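Local atomic coordinates of Serine/threonine-protein kinase/endoribonuclease IRE1 (Saccharomyces cerevisiae, PDB entry 2BE1), a protein that senses unfolded proteins in the lumen of the endoplasmic reticulum through its N-terminal domain and, once activated, splices HAC1 precursor mRNA to switch on the unfolded protein response. Residues Gly30-Ser35 with Pro239-Ile244; Thr55-Ile60 with Ile69-Ala74. All blocks are in the same frame, centred on the assembly; numbering follows the deposited sequence.

Overall arrangement
Both contacts belong to the lumenal domain, the part of Ire1 that senses unfolded protein, and they sit on opposite sides of the chain's centre. Contact 1 sets an outermost strand, within this chain, of a five-stranded antiparallel sheet against a loop about 200 residues later in the sequence; contact 2 is a beta hairpin, its segments nine residues apart, in a separate three-stranded sheet. The centres of contact 1 and contact 2 lie about 31 Å apart. The nearest atoms of contact 1 and contact 2 are about 12 Å apart, so the two do not touch. Along the chain contact 2 is nested within the loop that contact 1 closes. No residue of the second chain of the assembly reaches either pair of segments.

Contact 1 (Gly30-Ser35 with Pro239-Ile244); sequences GHIIWS and PTFPGI
With CG1 of Ile32 turned anti to its carbonyl carbon (chi1 -69°) and CD1 extended beyond it (chi2 172°), the long branch of this isoleucine reaches across to Pro239 and Phe241. Phe241 also carries its CG anti to the carbonyl carbon, and the end of its side chain comes nearer to Gly30-Ser35 than its first bond does. Ile32 CD1 lands over one face of that ring, displaced toward the rim, 3.4 Å from Phe241 CE2. This is a CH-pi contact: CD1 of Ile32 is 3.8 Å from the centroid of the Phe241 ring and 24° off the ring normal. The same methyl rests on the pyrrolidine of Pro239, with Ile32 CD1 3.6 Å from Pro239 CG, so one carbon is shared between an aromatic face and a proline ring. Ile32 is the centre of an inverse gamma turn, on strand 31-36, which is an outermost strand, within this chain, of the five-stranded antiparallel sheet; Ile33 and Trp34 then form a classic beta bulge opposite Ala24. Pro239-Ile244 has no regular secondary structure and leads from strand 234-237 into strand 245-254, and the latter belongs to that same sheet. The joint is apolar, made by side chains rather than by strand pairing. His23, on the neighbouring strand, meets the Phe241 ring edge-to-face and also bonds through ND1 to Ser35 OG.

Contact 2 (Thr55-Ile60 with Ile69-Ala74); sequences TYETLI and IYYFNA
The ring of Tyr71 takes the carboxylate of Glu57 at its edge: Glu57 CD lies in the plane of the ring, and the carboxylate is turned 82° against it. Glu57 OE1 comes to 3.5 Å from Tyr71 CE1, while Glu57 OE2 approaches Tyr71 OH at 2.9 Å. The two residues belong to neighbouring strands of an antiparallel beta hairpin, 57-61 and 68-73, in which Glu57 pairs with Asn73 and Leu59 with Tyr71 as non-hydrogen-bonded pairs. The glutamate therefore reaches the tyrosine diagonally, its chain extended beyond CG (chi2 175°), and on the way Glu57 CG passes Asn73 CB. Were Glu57 replaced by an alanine, the Tyr71 hydroxyl would probably lose the carboxylate beside it and the ring edge would be less firmly held. Further along this face, Leu59 CD1 touches Ile69 CG2.

Thr58, Ile60, Tyr70 and Phe72 point to the other face. Here Ile60 and Phe72 lie side by side, Ile60 CD1 reaching Phe72 CB at 3.9 Å; Trp290 packs on Ile60, and Tyr310 meets the Phe72 ring edge-to-face. Thr58 OG1 is hydrogen-bonded to Glu49 OE1, and Leu59 N to Glu49 OE2, so one carboxylate takes both from this strand. On its far side, strand 68-73 pairs with strand 77-84.

Backbone bonds join Thr58 to Phe72 and Ile60 to Tyr70 in both directions. Of these, Phe72 N to Thr58 O is nearly straight, 172° at the hydrogen. Beyond the paired strands, where Tyr56 centres an inverse gamma turn, one more backbone bond follows: Ala74 N donates to Tyr56 O over 2.8 Å.

Contact 1 (Gly30-Ser35 with Pro239-Ile244)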
loop_
_atom_site.group_PDB
_atom_site.type_symbol
_atom_site.label_atom_id
_atom_site.label_comp_id
_atom_site.label_asym_id
_atom_site.label_seq_id
_atom_site.Cartn_x
_atom_site.Cartn_y
_atom_site.Cartn_z
ATOM N N GLY A 30 -20.101 -29.353 9.430
ATOM C CA GLY A 30 -18.995 -28.681 10.150
ATOM C C GLY A 30 -17.791 -29.578 10.420
ATOM O O GLY A 30 -16.999 -29.305 11.318
ATOM N N HIS A 31 -17.683 -30.654 9.646
ATOM C CA HIS A 31 -16.540 -31.520 9.625
ATOM C C HIS A 31 -15.309 -30.790 9.087
ATOM O O HIS A 31 -15.380 -30.077 8.076
ATOM C CB HIS A 31 -16.863 -32.700 8.717
ATOM C CG HIS A 31 -17.528 -33.832 9.422
ATOM N ND1 HIS A 31 -18.454 -33.645 10.433
ATOM C CD2 HIS A 31 -17.398 -35.175 9.281
ATOM C CE1 HIS A 31 -18.861 -34.819 10.893
ATOM N NE2 HIS A 31 -18.228 -35.762 10.220
ATOM N N ILE A 32 -14.177 -31.011 9.748
ATOM C CA ILE A 32 -12.930 -30.372 9.363
ATOM C C ILE A 32 -12.206 -31.190 8.278
ATOM O O ILE A 32 -11.349 -32.010 8.557
ATOM C CB ILE A 32 -12.068 -30.021 10.619
ATOM C CG1 ILE A 32 -12.759 -28.910 11.380
ATOM C CG2 ILE A 32 -10.689 -29.555 10.252
ATOM C CD1 ILE A 32 -12.184 -28.596 12.681
ATOM N N ILE A 33 -12.558 -30.967 7.028
ATOM C CA ILE A 33 -11.902 -31.691 5.927
ATOM C C ILE A 33 -10.331 -31.614 5.861
ATOM O O ILE A 33 -9.684 -32.564 5.422
ATOM C CB ILE A 33 -12.488 -31.248 4.555
ATOM C CG1 ILE A 33 -14.011 -31.031 4.643
ATOM C CG2 ILE A 33 -12.114 -32.222 3.441
ATOM C CD1 ILE A 33 -14.637 -30.580 3.321
ATOM N N TRP A 34 -9.721 -30.493 6.248
ATOM C CA TRP A 34 -8.246 -30.404 6.301
ATOM C C TRP A 34 -7.872 -29.064 6.870
ATOM O O TRP A 34 -8.583 -28.077 6.606
ATOM C CB TRP A 34 -7.593 -30.556 4.915
ATOM C CG TRP A 34 -8.043 -29.582 3.784
ATOM C CD1 TRP A 34 -8.733 -29.905 2.651
ATOM C CD2 TRP A 34 -7.775 -28.181 3.678
ATOM N NE1 TRP A 34 -8.921 -28.789 1.848
ATOM C CE2 TRP A 34 -8.348 -27.723 2.467
ATOM C CE3 TRP A 34 -7.120 -27.265 4.495
ATOM C CZ2 TRP A 34 -8.310 -26.409 2.084
ATOM C CZ3 TRP A 34 -7.068 -25.978 4.108
ATOM C CH2 TRP A 34 -7.659 -25.548 2.909
ATOM N N SER A 35 -6.781 -29.012 7.640
ATOM C CA SER A 35 -6.248 -27.734 8.139
ATOM C C SER A 35 -4.813 -27.583 7.682
ATOM O O SER A 35 -4.116 -28.574 7.472
ATOM C CB SER A 35 -6.240 -27.675 9.657
ATOM O OG SER A 35 -7.482 -28.021 10.192
ATOM N N PRO A 239 -16.145 -29.034 15.143
ATOM C CA PRO A 239 -15.205 -29.387 16.185
ATOM C C PRO A 239 -14.298 -28.183 16.504
ATOM O O PRO A 239 -14.562 -27.074 15.989
ATOM C CB PRO A 239 -14.410 -30.548 15.576
ATOM C CG PRO A 239 -14.742 -30.630 14.185
ATOM C CD PRO A 239 -15.723 -29.552 13.841
ATOM N N THR A 240 -13.262 -28.363 17.334
ATOM C CA THR A 240 -12.463 -27.208 17.666
ATOM C C THR A 240 -11.393 -26.859 16.671
ATOM O O THR A 240 -10.746 -27.751 16.082
ATOM C CB THR A 240 -11.823 -27.303 18.973
ATOM O OG1 THR A 240 -12.829 -27.031 19.897
ATOM C CG2 THR A 240 -10.858 -26.137 19.143
ATOM N N PHE A 241 -11.183 -25.563 16.484
ATOM C CA PHE A 241 -10.095 -25.150 15.643
ATOM C C PHE A 241 -8.974 -24.646 16.558
ATOM O O PHE A 241 -9.245 -24.184 17.732
ATOM C CB PHE A 241 -10.566 -24.055 14.725
ATOM C CG PHE A 241 -11.613 -24.495 13.759
ATOM C CD1 PHE A 241 -12.972 -24.364 14.070
ATOM C CD2 PHE A 241 -11.235 -25.001 12.495
ATOM C CE1 PHE A 241 -13.940 -24.717 13.137
ATOM C CE2 PHE A 241 -12.192 -25.357 11.537
ATOM C CZ PHE A 241 -13.550 -25.223 11.843
ATOM N N PRO A 242 -7.714 -24.745 16.059
ATOM C CA PRO A 242 -6.550 -24.260 16.789
ATOM C C PRO A 242 -6.665 -22.813 17.273
ATOM O O PRO A 242 -5.885 -22.405 18.103
ATOM C CB PRO A 242 -5.431 -24.414 15.777
ATOM C CG PRO A 242 -6.136 -24.547 14.501
ATOM C CD PRO A 242 -7.295 -25.358 14.805
ATOM N N GLY A 243 -7.619 -22.049 16.777
ATOM C CA GLY A 243 -7.793 -20.697 17.281
ATOM C C GLY A 243 -9.180 -20.205 16.901
ATOM O O GLY A 243 -9.890 -20.859 16.037
ATOM N N ILE A 244 -9.614 -19.086 17.524
ATOM C CA ILE A 244 -10.972 -18.656 17.219
ATOM C C ILE A 244 -11.141 -18.241 15.731
ATOM O O ILE A 244 -10.224 -17.687 15.118
ATOM C CB ILE A 244 -11.619 -17.771 18.237
ATOM C CG1 ILE A 244 -12.321 -16.697 17.515
ATOM C CG2 ILE A 244 -10.698 -17.179 19.294
ATOM C CD1 ILE A 244 -13.337 -16.090 18.457
#

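Contact 2 (Thr55-Ile60 with Ile69-Ala74)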
loop_
_atom_site.group_PDB
_atom_site.type_symbol
_atom_site.label_atom_id
_atom_site.label_comp_id
_atom_site.label_asym_id
_atom_site.label_seq_id
_atom_site.Cartn_x
_atom_site.Cartn_y
_atom_site.Cartn_z
ATOM N N THR A 55 3.199 1.035 32.037
ATOM C CA THR A 55 1.925 1.740 31.722
ATOM C C THR A 55 0.754 0.763 31.661
ATOM O O THR A 55 0.883 -0.285 31.013
ATOM C CB THR A 55 1.933 2.488 30.359
ATOM O OG1 THR A 55 0.575 2.565 29.905
ATOM C CG2 THR A 55 2.810 1.788 29.250
ATOM N N TYR A 56 -0.389 1.078 32.276
ATOM C CA TYR A 56 -1.472 0.037 32.336
ATOM C C TYR A 56 -2.366 -0.010 31.090
ATOM O O TYR A 56 -3.605 -0.030 31.194
ATOM C CB TYR A 56 -2.309 0.160 33.598
ATOM C CG TYR A 56 -1.455 0.207 34.823
ATOM C CD1 TYR A 56 -0.449 -0.741 35.020
ATOM C CD2 TYR A 56 -1.628 1.218 35.793
ATOM C CE1 TYR A 56 0.361 -0.707 36.177
ATOM C CE2 TYR A 56 -0.835 1.263 36.960
ATOM C CZ TYR A 56 0.159 0.292 37.149
ATOM O OH TYR A 56 0.958 0.308 38.290
ATOM N N GLU A 57 -1.705 -0.031 29.928
ATOM C CA GLU A 57 -2.338 0.106 28.632
ATOM C C GLU A 57 -1.830 -0.920 27.705
ATOM O O GLU A 57 -0.660 -1.295 27.779
ATOM C CB GLU A 57 -1.874 1.357 27.954
ATOM C CG GLU A 57 -2.223 2.605 28.573
ATOM C CD GLU A 57 -1.560 3.627 27.784
ATOM O OE1 GLU A 57 -1.008 3.200 26.744
ATOM O OE2 GLU A 57 -1.587 4.817 28.167
ATOM N N THR A 58 -2.669 -1.248 26.735
ATOM C CA THR A 58 -2.300 -2.189 25.749
ATOM C C THR A 58 -3.002 -1.900 24.420
ATOM O O THR A 58 -4.140 -1.400 24.384
ATOM C CB THR A 58 -2.576 -3.548 26.320
ATOM O OG1 THR A 58 -1.781 -4.532 25.661
ATOM C CG2 THR A 58 -4.005 -3.852 26.200
ATOM N N LEU A 59 -2.303 -2.178 23.323
ATOM C CA LEU A 59 -2.866 -1.962 21.995
ATOM C C LEU A 59 -3.576 -3.186 21.533
ATOM O O LEU A 59 -3.042 -4.286 21.709
ATOM C CB LEU A 59 -1.784 -1.649 20.980
ATOM C CG LEU A 59 -2.297 -1.019 19.682
ATOM C CD1 LEU A 59 -3.303 0.077 19.945
ATOM C CD2 LEU A 59 -1.182 -0.484 18.860
ATOM N N ILE A 60 -4.756 -3.011 20.938
ATOM C CA ILE A 60 -5.599 -4.133 20.586
ATOM C C ILE A 60 -6.233 -3.880 19.266
ATOM O O ILE A 60 -6.888 -2.851 19.102
ATOM C CB ILE A 60 -6.739 -4.283 21.589
ATOM C CG1 ILE A 60 -6.162 -4.555 22.973
ATOM C CG2 ILE A 60 -7.678 -5.430 21.190
ATOM C CD1 ILE A 60 -7.038 -4.252 24.061
ATOM N N ILE A 69 -8.857 -0.557 15.237
ATOM C CA ILE A 69 -8.025 -0.364 16.410
ATOM C C ILE A 69 -8.810 0.010 17.651
ATOM O O ILE A 69 -9.561 1.013 17.659
ATOM C CB ILE A 69 -7.046 0.747 16.206
ATOM C CG1 ILE A 69 -6.143 0.373 15.043
ATOM C CG2 ILE A 69 -6.345 1.105 17.567
ATOM C CD1 ILE A 69 -5.647 1.537 14.363
ATOM N N TYR A 70 -8.607 -0.810 18.688
ATOM C CA TYR A 70 -9.087 -0.579 20.054
ATOM C C TYR A 70 -7.966 -0.424 21.066
ATOM O O TYR A 70 -6.787 -0.664 20.807
ATOM C CB TYR A 70 -9.842 -1.769 20.507
ATOM C CG TYR A 70 -11.144 -1.911 19.853
ATOM C CD1 TYR A 70 -12.271 -1.458 20.458
ATOM C CD2 TYR A 70 -11.267 -2.551 18.657
ATOM C CE1 TYR A 70 -13.515 -1.622 19.884
ATOM C CE2 TYR A 70 -12.512 -2.735 18.064
ATOM C CZ TYR A 70 -13.643 -2.253 18.679
ATOM O OH TYR A 70 -14.898 -2.388 18.094
ATOM N N TYR A 71 -8.318 -0.079 22.270
ATOM C CA TYR A 71 -7.264 0.253 23.179
ATOM C C TYR A 71 -7.720 0.257 24.643
ATOM O O TYR A 71 -8.801 0.767 24.989
ATOM C CB TYR A 71 -6.839 1.610 22.779
ATOM C CG TYR A 71 -6.181 2.410 23.838
ATOM C CD1 TYR A 71 -4.862 2.074 24.233
ATOM C CD2 TYR A 71 -6.822 3.552 24.395
ATOM C CE1 TYR A 71 -4.156 2.840 25.195
ATOM C CE2 TYR A 71 -6.167 4.329 25.363
ATOM C CZ TYR A 71 -4.803 3.966 25.776
ATOM O OH TYR A 71 -4.083 4.698 26.755
ATOM N N PHE A 72 -6.900 -0.321 25.515
ATOM C CA PHE A 72 -7.334 -0.520 26.890
ATOM C C PHE A 72 -6.317 -0.004 27.814
ATOM O O PHE A 72 -5.160 -0.384 27.764
ATOM C CB PHE A 72 -7.566 -1.988 27.199
ATOM C CG PHE A 72 -7.882 -2.282 28.646
ATOM C CD1 PHE A 72 -6.866 -2.369 29.574
ATOM C CD2 PHE A 72 -9.197 -2.538 29.042
ATOM C CE1 PHE A 72 -7.150 -2.639 30.861
ATOM C CE2 PHE A 72 -9.517 -2.820 30.336
ATOM C CZ PHE A 72 -8.508 -2.862 31.263
ATOM N N ASN A 73 -6.813 0.863 28.674
ATOM C CA ASN A 73 -6.077 1.406 29.785
ATOM C C ASN A 73 -6.856 1.162 31.072
ATOM O O ASN A 73 -8.060 1.431 31.135
ATOM C CB ASN A 73 -5.834 2.898 29.593
ATOM C CG ASN A 73 -5.562 3.605 30.903
ATOM O OD1 ASN A 73 -5.681 3.033 31.975
ATOM N ND2 ASN A 73 -5.163 4.841 30.821
ATOM N N ALA A 74 -6.135 0.700 32.099
ATOM C CA ALA A 74 -6.718 0.289 33.394
ATOM C C ALA A 74 -7.453 1.414 34.073
ATOM O O ALA A 74 -8.346 1.152 34.852
ATOM C CB ALA A 74 -5.640 -0.267 34.322
#